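Local coordinates for protein PTHB1 (Homo sapiens, PDB 4YD8), which is a subunit of the BBSome, a coat complex thought to sort specific membrane proteins to the primary cilium, and contributes here its N-terminal seven-bladed beta-propeller, at residues V87-S92 against G152-C157; H98-H103 against C140-G145; L135-C140 against I158-G163. All coordinates share one frame; numbering follows the deposited sequence.

Contact 1 (V87-S92 against G152-C157)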
loop_
_atom_site.group_PDB
_atom_site.type_symbol
_atom_site.label_atom_id
_atom_site.label_comp_id
_atom_site.label_asym_id
_atom_site.label_seq_id
_atom_site.Cartn_x
_atom_site.Cartn_y
_atom_site.Cartn_z
ATOM N N VAL A 87 -6.304 -4.893 -2.513
ATOM C CA VAL A 87 -7.199 -5.325 -3.576
ATOM C C VAL A 87 -6.422 -6.269 -4.459
ATOM O O VAL A 87 -5.306 -5.953 -4.868
ATOM C CB VAL A 87 -7.725 -4.119 -4.398
ATOM C CG1 VAL A 87 -8.477 -4.606 -5.652
ATOM C CG2 VAL A 87 -8.603 -3.220 -3.514
ATOM N N GLY A 88 -6.995 -7.434 -4.744
ATOM C CA GLY A 88 -6.283 -8.448 -5.483
ATOM C C GLY A 88 -7.176 -9.607 -5.875
ATOM O O GLY A 88 -8.387 -9.593 -5.633
ATOM N N LYS A 89 -6.572 -10.625 -6.468
ATOM C CA LYS A 89 -7.341 -11.768 -6.955
ATOM C C LYS A 89 -7.543 -12.803 -5.840
ATOM O O LYS A 89 -6.976 -13.895 -5.888
ATOM C CB LYS A 89 -6.645 -12.411 -8.164
ATOM C CG LYS A 89 -6.479 -11.450 -9.356
ATOM C CD LYS A 89 -5.569 -12.044 -10.420
ATOM C CE LYS A 89 -5.340 -11.040 -11.554
ATOM N NZ LYS A 89 -4.643 -11.692 -12.692
ATOM N N PHE A 90 -8.375 -12.448 -4.868
ATOM C CA PHE A 90 -8.469 -13.185 -3.614
ATOM C C PHE A 90 -9.540 -14.280 -3.633
ATOM O O PHE A 90 -9.735 -14.969 -2.627
ATOM C CB PHE A 90 -8.762 -12.216 -2.469
ATOM C CG PHE A 90 -7.734 -11.135 -2.299
ATOM C CD1 PHE A 90 -6.372 -11.419 -2.410
ATOM C CD2 PHE A 90 -8.127 -9.836 -2.025
ATOM C CE1 PHE A 90 -5.416 -10.411 -2.240
ATOM C CE2 PHE A 90 -7.172 -8.813 -1.848
ATOM C CZ PHE A 90 -5.826 -9.106 -1.957
ATOM N N VAL A 91 -10.242 -14.442 -4.762
ATOM C CA VAL A 91 -11.318 -15.442 -4.840
ATOM C C VAL A 91 -10.997 -16.525 -5.872
ATOM O O VAL A 91 -10.649 -16.230 -7.015
ATOM C CB VAL A 91 -12.676 -14.766 -5.158
ATOM C CG1 VAL A 91 -13.791 -15.814 -5.430
ATOM C CG2 VAL A 91 -13.052 -13.808 -4.019
ATOM N N SER A 92 -11.082 -17.789 -5.461
ATOM C CA SER A 92 -10.705 -18.872 -6.361
ATOM C C SER A 92 -11.698 -18.974 -7.527
ATOM O O SER A 92 -12.881 -18.712 -7.367
ATOM C CB SER A 92 -10.622 -20.199 -5.607
ATOM O OG SER A 92 -11.877 -20.545 -5.054
ATOM N N GLY A 152 -2.609 -16.474 -11.632
ATOM C CA GLY A 152 -4.023 -16.133 -11.667
ATOM C C GLY A 152 -4.716 -16.051 -10.319
ATOM O O GLY A 152 -5.934 -16.018 -10.237
ATOM N N ARG A 153 -3.943 -16.022 -9.244
ATOM C CA ARG A 153 -4.544 -15.911 -7.924
ATOM C C ARG A 153 -3.586 -15.199 -6.971
ATOM O O ARG A 153 -2.363 -15.340 -7.080
ATOM C CB ARG A 153 -4.914 -17.292 -7.382
ATOM C CG ARG A 153 -3.722 -18.172 -7.093
ATOM C CD ARG A 153 -4.129 -19.617 -6.819
ATOM N NE ARG A 153 -3.041 -20.321 -6.138
ATOM C CZ ARG A 153 -3.174 -21.473 -5.488
ATOM N NH1 ARG A 153 -4.356 -22.068 -5.429
ATOM N NH2 ARG A 153 -2.123 -22.028 -4.895
ATOM N N ASP A 154 -4.145 -14.421 -6.052
ATOM C CA ASP A 154 -3.351 -13.741 -5.031
ATOM C C ASP A 154 -3.611 -14.382 -3.679
ATOM O O ASP A 154 -4.724 -14.317 -3.170
ATOM C CB ASP A 154 -3.683 -12.251 -4.990
ATOM C CG ASP A 154 -3.106 -11.506 -6.166
ATOM O OD1 ASP A 154 -1.909 -11.749 -6.446
ATOM O OD2 ASP A 154 -3.831 -10.701 -6.815
ATOM N N LEU A 155 -2.586 -15.012 -3.118
ATOM C CA LEU A 155 -2.677 -15.563 -1.764
ATOM C C LEU A 155 -2.352 -14.437 -0.794
ATOM O O LEU A 155 -1.801 -13.426 -1.206
ATOM C CB LEU A 155 -1.718 -16.732 -1.594
ATOM C CG LEU A 155 -1.850 -17.863 -2.621
ATOM C CD1 LEU A 155 -1.179 -19.128 -2.104
ATOM C CD2 LEU A 155 -3.305 -18.115 -2.971
ATOM N N ILE A 156 -2.687 -14.604 0.481
ATOM C CA ILE A 156 -2.509 -13.540 1.458
ATOM C C ILE A 156 -1.658 -14.067 2.608
ATOM O O ILE A 156 -1.809 -15.218 3.024
ATOM C CB ILE A 156 -3.870 -13.021 1.982
ATOM C CG1 ILE A 156 -4.573 -12.169 0.906
ATOM C CG2 ILE A 156 -3.720 -12.203 3.271
ATOM C CD1 ILE A 156 -6.026 -11.911 1.221
ATOM N N CYS A 157 -0.733 -13.238 3.069
ATOM C CA CYS A 157 0.095 -13.574 4.229
ATOM C C CYS A 157 -0.076 -12.479 5.258
ATOM O O CYS A 157 0.152 -11.300 4.966
ATOM C CB CYS A 157 1.561 -13.705 3.840
ATOM S SG CYS A 157 2.643 -13.955 5.297
#
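The carbonyl oxygen of K89 is gripped twice. The backbone N of D154 donates to K89 O at 2.9 Å, and the side-chain amide of Q170 adds a second hydrogen bond. In return, OD2 of D154 accepts the backbone N-H of K89 at 2.8 Å, in a nearly straight line (176°) and on the lone pair facing away from OD1. D154 CG lies anti to its own carbonyl carbon (chi1 -74°), which carries the carboxylate to the K89 N-H just past the end of strand 84-88, where the chain folds through an inverse gamma turn centred on K89. The lysine chain runs on extended past G152, and its NZ forms a salt bridge with E95 rather than with D154. F90, next along, lays its ring between two aliphatic groups. I156 CD1 sits over one face, 3.9 Å from the ring centroid, in a CH-pi contact, while G88 CA lies against the opposite face; a beta carbon on G88 would run into F90 CZ. At the ring edge, in its plane, D154 O approaches F90 CD1 to 3.4 Å. With an alanine in place of D154, the K89 N-H would probably be left without this acceptor, and the turn would be less firmly tied to the facing strand. The contact thus bridges two propeller blades, from the end of strand 84-88 to the start of strand 155-160, whose L155 pairs with G145, a residue critical for protein stability; strands 98-102 and 106-112 pack against F90 and I156.

Contact 2 (H98-H103 against C140-G145)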
loop_
_atom_site.group_PDB
_atom_site.type_symbol
_atom_site.label_atom_id
_atom_site.label_comp_id
_atom_site.label_asym_id
_atom_site.label_seq_id
_atom_site.Cartn_x
_atom_site.Cartn_y
_atom_site.Cartn_z
ATOM N N HIS A 98 -10.846 -8.300 -5.839
ATOM C CA HIS A 98 -11.672 -8.225 -4.641
ATOM C C HIS A 98 -10.943 -7.429 -3.553
ATOM O O HIS A 98 -9.734 -7.244 -3.617
ATOM C CB HIS A 98 -12.010 -9.622 -4.110
ATOM C CG HIS A 98 -12.971 -10.369 -4.972
ATOM N ND1 HIS A 98 -12.605 -10.946 -6.174
ATOM C CD2 HIS A 98 -14.294 -10.620 -4.823
ATOM C CE1 HIS A 98 -13.658 -11.525 -6.717
ATOM N NE2 HIS A 98 -14.701 -11.337 -5.925
ATOM N N LEU A 99 -11.700 -6.979 -2.560
ATOM C CA LEU A 99 -11.182 -6.156 -1.461
ATOM C C LEU A 99 -10.885 -7.034 -0.261
ATOM O O LEU A 99 -11.769 -7.763 0.188
ATOM C CB LEU A 99 -12.202 -5.100 -1.062
ATOM C CG LEU A 99 -11.862 -4.225 0.157
ATOM C CD1 LEU A 99 -10.634 -3.374 -0.100
ATOM C CD2 LEU A 99 -13.040 -3.357 0.563
ATOM N N ALA A 100 -9.660 -6.964 0.260
ATOM C CA ALA A 100 -9.358 -7.619 1.539
ATOM C C ALA A 100 -9.292 -6.541 2.611
ATOM O O ALA A 100 -8.652 -5.509 2.425
ATOM C CB ALA A 100 -8.052 -8.395 1.465
ATOM N N VAL A 101 -9.985 -6.774 3.718
ATOM C CA VAL A 101 -9.962 -5.869 4.850
ATOM C C VAL A 101 -9.373 -6.636 6.022
ATOM O O VAL A 101 -9.907 -7.674 6.423
ATOM C CB VAL A 101 -11.368 -5.360 5.205
ATOM C CG1 VAL A 101 -11.318 -4.409 6.408
ATOM C CG2 VAL A 101 -12.012 -4.670 3.973
ATOM N N LEU A 102 -8.268 -6.133 6.549
ATOM C CA LEU A 102 -7.623 -6.764 7.693
ATOM C C LEU A 102 -8.087 -6.100 8.968
ATOM O O LEU A 102 -7.985 -4.878 9.107
ATOM C CB LEU A 102 -6.101 -6.668 7.567
ATOM C CG LEU A 102 -5.307 -7.337 8.690
ATOM C CD1 LEU A 102 -5.600 -8.844 8.719
ATOM C CD2 LEU A 102 -3.826 -7.055 8.488
ATOM N N HIS A 103 -8.584 -6.912 9.901
ATOM C CA HIS A 103 -8.911 -6.467 11.254
ATOM C C HIS A 103 -7.955 -7.161 12.212
ATOM O O HIS A 103 -7.203 -8.041 11.805
ATOM C CB HIS A 103 -10.362 -6.808 11.627
ATOM C CG HIS A 103 -11.392 -6.180 10.737
ATOM N ND1 HIS A 103 -11.730 -4.847 10.808
ATOM C CD2 HIS A 103 -12.172 -6.713 9.759
ATOM C CE1 HIS A 103 -12.669 -4.580 9.914
ATOM N NE2 HIS A 103 -12.963 -5.701 9.279
ATOM N N CYS A 140 -0.937 -7.823 12.689
ATOM C CA CYS A 140 -0.246 -6.555 12.516
ATOM C C CYS A 140 -0.520 -5.979 11.122
ATOM O O CYS A 140 -1.161 -4.938 10.989
ATOM C CB CYS A 140 1.260 -6.711 12.730
ATOM S SG CYS A 140 2.160 -5.154 12.438
ATOM N N ASN A 141 -0.031 -6.672 10.097
ATOM C CA ASN A 141 -0.110 -6.184 8.712
ATOM C C ASN A 141 -0.155 -7.380 7.761
ATOM O O ASN A 141 -0.119 -8.523 8.205
ATOM C CB ASN A 141 1.066 -5.238 8.384
ATOM C CG ASN A 141 2.444 -5.844 8.700
ATOM O OD1 ASN A 141 2.596 -7.056 8.815
ATOM N ND2 ASN A 141 3.463 -4.978 8.823
HETATM N N MSE A 142 -0.264 -7.134 6.457
HETATM C CA MSE A 142 -0.375 -8.245 5.526
HETATM C C MSE A 142 0.273 -7.900 4.205
HETATM O O MSE A 142 0.558 -6.728 3.934
HETATM C CB MSE A 142 -1.842 -8.616 5.281
HETATM C CG MSE A 142 -2.670 -7.484 4.690
HETATM SE SE MSE A 142 -4.469 -8.203 4.246
HETATM C CE MSE A 142 -5.396 -6.544 3.944
ATOM N N THR A 143 0.496 -8.923 3.389
ATOM C CA THR A 143 0.912 -8.722 2.004
ATOM C C THR A 143 0.230 -9.816 1.178
ATOM O O THR A 143 -0.456 -10.679 1.727
ATOM C CB THR A 143 2.466 -8.755 1.862
ATOM O OG1 THR A 143 2.854 -8.361 0.541
ATOM C CG2 THR A 143 3.025 -10.165 2.174
ATOM N N TYR A 144 0.392 -9.781 -0.136
ATOM C CA TYR A 144 -0.303 -10.736 -0.983
ATOM C C TYR A 144 0.445 -10.919 -2.279
ATOM O O TYR A 144 1.291 -10.101 -2.641
ATOM C CB TYR A 144 -1.740 -10.278 -1.278
ATOM C CG TYR A 144 -1.809 -9.004 -2.102
ATOM C CD1 TYR A 144 -1.752 -7.753 -1.485
ATOM C CD2 TYR A 144 -1.899 -9.053 -3.495
ATOM C CE1 TYR A 144 -1.798 -6.571 -2.224
ATOM C CE2 TYR A 144 -1.954 -7.877 -4.253
ATOM C CZ TYR A 144 -1.896 -6.640 -3.607
ATOM O OH TYR A 144 -1.948 -5.468 -4.336
ATOM N N GLY A 145 0.114 -11.979 -3.001
ATOM C CA GLY A 145 0.743 -12.200 -4.287
ATOM C C GLY A 145 0.634 -13.647 -4.685
ATOM O O GLY A 145 -0.009 -14.448 -4.000
#
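In this seven-bladed beta-propeller, the second strand of one blade, 98-102, faces the first strand of the next, 139-145, through L102, A100 and M142. The strand segments run nearly antiparallel (158°), their axes approaching to 8.6 Å, a separation bridged by side chains rather than by backbone pairing. M142, a selenomethionine, does most of the reaching. Its CG takes the position between backbone N and carbonyl carbon (chi1 60°), and from there the chain extends across the interface to lay its end beside L102. The methyl CE comes within 3.7 Å of L102 CB, and SE lies 4.0 Å from the same carbon. L102 answers from its other end: with CG opposite its own backbone N (chi1 -178°), the CD2 branch lies along the facing strand, 3.8 Å from N141 C and 4.0 Å from M142 CG. I158 packs on both L102 and M142, and L107 on M142, so that the side chains meeting across the strands are apolar, while the M142 backbone N is satisfied by the side chain of Q84. Farther along the same strand lies G145, critical for protein stability, whose backbone angles would jam a beta carbon against the preceding carbonyl oxygen. At the far end of the selenomethionine, CE also rests on A100, 4.1 Å from A100 CB and 3.7 Å from A100 O.

Contact 3 (L135-C140 against I158-G163)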
loop_
_atom_site.group_PDB
_atom_site.type_symbol
_atom_site.label_atom_id
_atom_site.label_comp_id
_atom_site.label_asym_id
_atom_site.label_seq_id
_atom_site.Cartn_x
_atom_site.Cartn_y
_atom_site.Cartn_z
ATOM N N LEU A 135 -8.857 -15.123 12.839
ATOM C CA LEU A 135 -7.434 -15.278 13.132
ATOM C C LEU A 135 -7.217 -15.788 14.547
ATOM O O LEU A 135 -7.879 -15.341 15.489
ATOM C CB LEU A 135 -6.696 -13.946 12.938
ATOM C CG LEU A 135 -6.947 -13.243 11.602
ATOM C CD1 LEU A 135 -6.098 -11.989 11.485
ATOM C CD2 LEU A 135 -6.669 -14.173 10.438
ATOM N N GLN A 136 -6.285 -16.721 14.700
ATOM C CA GLN A 136 -6.012 -17.295 16.011
ATOM C C GLN A 136 -5.080 -16.391 16.820
ATOM O O GLN A 136 -4.873 -16.607 18.013
ATOM C CB GLN A 136 -5.410 -18.695 15.864
ATOM N N ARG A 137 -4.515 -15.384 16.158
ATOM C CA ARG A 137 -3.616 -14.414 16.793
ATOM C C ARG A 137 -3.931 -13.006 16.311
ATOM O O ARG A 137 -4.404 -12.833 15.194
ATOM C CB ARG A 137 -2.152 -14.736 16.480
ATOM C CG ARG A 137 -1.782 -16.184 16.661
ATOM C CD ARG A 137 -0.328 -16.433 16.355
ATOM N NE ARG A 137 0.096 -17.699 16.938
ATOM C CZ ARG A 137 0.451 -17.845 18.209
ATOM N NH1 ARG A 137 0.439 -16.803 19.026
ATOM N NH2 ARG A 137 0.819 -19.035 18.661
ATOM N N THR A 138 -3.664 -12.004 17.145
ATOM C CA THR A 138 -3.835 -10.601 16.734
ATOM C C THR A 138 -2.957 -10.228 15.541
ATOM O O THR A 138 -1.763 -10.523 15.529
ATOM C CB THR A 138 -3.501 -9.654 17.888
ATOM O OG1 THR A 138 -2.249 -10.050 18.457
ATOM C CG2 THR A 138 -4.564 -9.736 18.968
ATOM N N ALA A 139 -3.543 -9.550 14.555
ATOM C CA ALA A 139 -2.819 -9.212 13.328
ATOM C C ALA A 139 -2.033 -7.914 13.439
ATOM O O ALA A 139 -2.412 -7.015 14.181
ATOM C CB ALA A 139 -3.804 -9.116 12.138
ATOM N N CYS A 140 -0.937 -7.823 12.689
ATOM C CA CYS A 140 -0.246 -6.555 12.516
ATOM C C CYS A 140 -0.520 -5.979 11.122
ATOM O O CYS A 140 -1.161 -4.938 10.989
ATOM C CB CYS A 140 1.260 -6.711 12.730
ATOM S SG CYS A 140 2.160 -5.154 12.438
ATOM N N ILE A 158 -0.498 -12.862 6.457
ATOM C CA ILE A 158 -0.709 -11.908 7.534
ATOM C C ILE A 158 0.368 -12.116 8.599
ATOM O O ILE A 158 0.578 -13.239 9.047
ATOM C CB ILE A 158 -2.113 -12.079 8.176
ATOM C CG1 ILE A 158 -3.235 -11.808 7.157
ATOM C CG2 ILE A 158 -2.277 -11.174 9.397
ATOM C CD1 ILE A 158 -4.602 -12.275 7.672
ATOM N N GLN A 159 1.054 -11.043 8.978
ATOM C CA GLN A 159 1.980 -11.100 10.101
ATOM C C GLN A 159 1.243 -10.787 11.398
ATOM O O GLN A 159 0.595 -9.739 11.502
ATOM C CB GLN A 159 3.140 -10.112 9.902
ATOM C CG GLN A 159 4.142 -10.142 11.088
ATOM C CD GLN A 159 5.280 -9.151 10.918
ATOM O OE1 GLN A 159 6.371 -9.349 11.449
ATOM N NE2 GLN A 159 5.027 -8.068 10.182
ATOM N N SER A 160 1.347 -11.677 12.395
ATOM C CA SER A 160 0.715 -11.429 13.678
ATOM C C SER A 160 1.561 -10.470 14.507
ATOM O O SER A 160 2.735 -10.258 14.209
ATOM C CB SER A 160 0.512 -12.739 14.452
ATOM O OG SER A 160 1.759 -13.249 14.895
HETATM N N MSE A 161 0.974 -9.904 15.555
HETATM C CA MSE A 161 1.722 -9.016 16.442
HETATM C C MSE A 161 2.912 -9.739 17.070
HETATM O O MSE A 161 3.931 -9.112 17.328
HETATM C CB MSE A 161 0.823 -8.439 17.547
HETATM C CG MSE A 161 -0.235 -7.456 17.029
HETATM SE SE MSE A 161 0.553 -5.820 16.274
HETATM C CE MSE A 161 1.858 -5.405 17.661
ATOM N N ASP A 162 2.799 -11.052 17.288
ATOM C CA ASP A 162 3.894 -11.778 17.931
ATOM C C ASP A 162 4.760 -12.537 16.917
ATOM O O ASP A 162 5.568 -13.379 17.288
ATOM C CB ASP A 162 3.369 -12.720 19.045
ATOM C CG ASP A 162 2.542 -13.902 18.524
ATOM O OD1 ASP A 162 2.095 -13.917 17.361
ATOM O OD2 ASP A 162 2.324 -14.842 19.319
ATOM N N GLY A 163 4.617 -12.206 15.639
ATOM C CA GLY A 163 5.597 -12.616 14.650
ATOM C C GLY A 163 5.398 -13.930 13.924
ATOM O O GLY A 163 6.360 -14.533 13.455
HETATM O O HOH W 1 -0.109 -11.884 17.845
#
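L135 and I158 meet tip to tip on the packed side of this contact, L135 CD2 lying 3.9 Å from I158 CD1, and A139 CB closes on I158 CG2 beside them. L102 and F168 pack on this apolar cluster from neighbouring strands. The backbone between the two sides is fastened by two hydrogen bonds: C140 N to Q159 O at 2.7 Å, and M161 N to T138 O at 2.8 Å. Toward solvent the chemistry changes. R137 sends an extended chain from CG to NE alongside S160, and its NH1 forms a salt bridge of 2.7 Å with OD2 of D162, the guanidinium and carboxylate planes 39° apart. The other carboxylate oxygen, D162 OD1, accepts the S160 hydroxyl at 2.6 Å from OG, nearly along the C-O axis; together with the salt bridge to OD2 this probably restrains the rotation of the carboxylate. A water links T138 OG1 to the backbone N of D162. M161, also exposed, curls its chain (chi2 -65°, chi3 -46°), bringing SE within 3.7 Å of C140 CB. A139 and S160 form an antiparallel non-hydrogen-bonded pair, after which C140 and N141 both face Q159. That is a classic beta bulge at the open end of an antiparallel hairpin, the two inner strands of a propeller blade, with a type I turn from S160 to G163 leading into the third.

How the contacts relate
Contacts 1 and 2 belong to one blade-to-blade junction, and contact 3 to the blade on one side of it. Contact 2 is the buried middle, where side chains meet through apolar groups, whereas contacts 1 and 3 are partly buried and gain hydrogen bonds at and beyond the strand ends. Contacts 1 and 2 join the sheet of strands 84-88 and 98-102 to that of 139-145 and 155-160; contact 3 works inside the second of these sheets. A charged pair crosses in contact 3 alone, at the exposed turn. Strand 155-160 passes from contact 1 into contact 3, C140 belongs to both contacts 2 and 3, and the backbone bond between G88 and H98 ties contact 1 to contact 2.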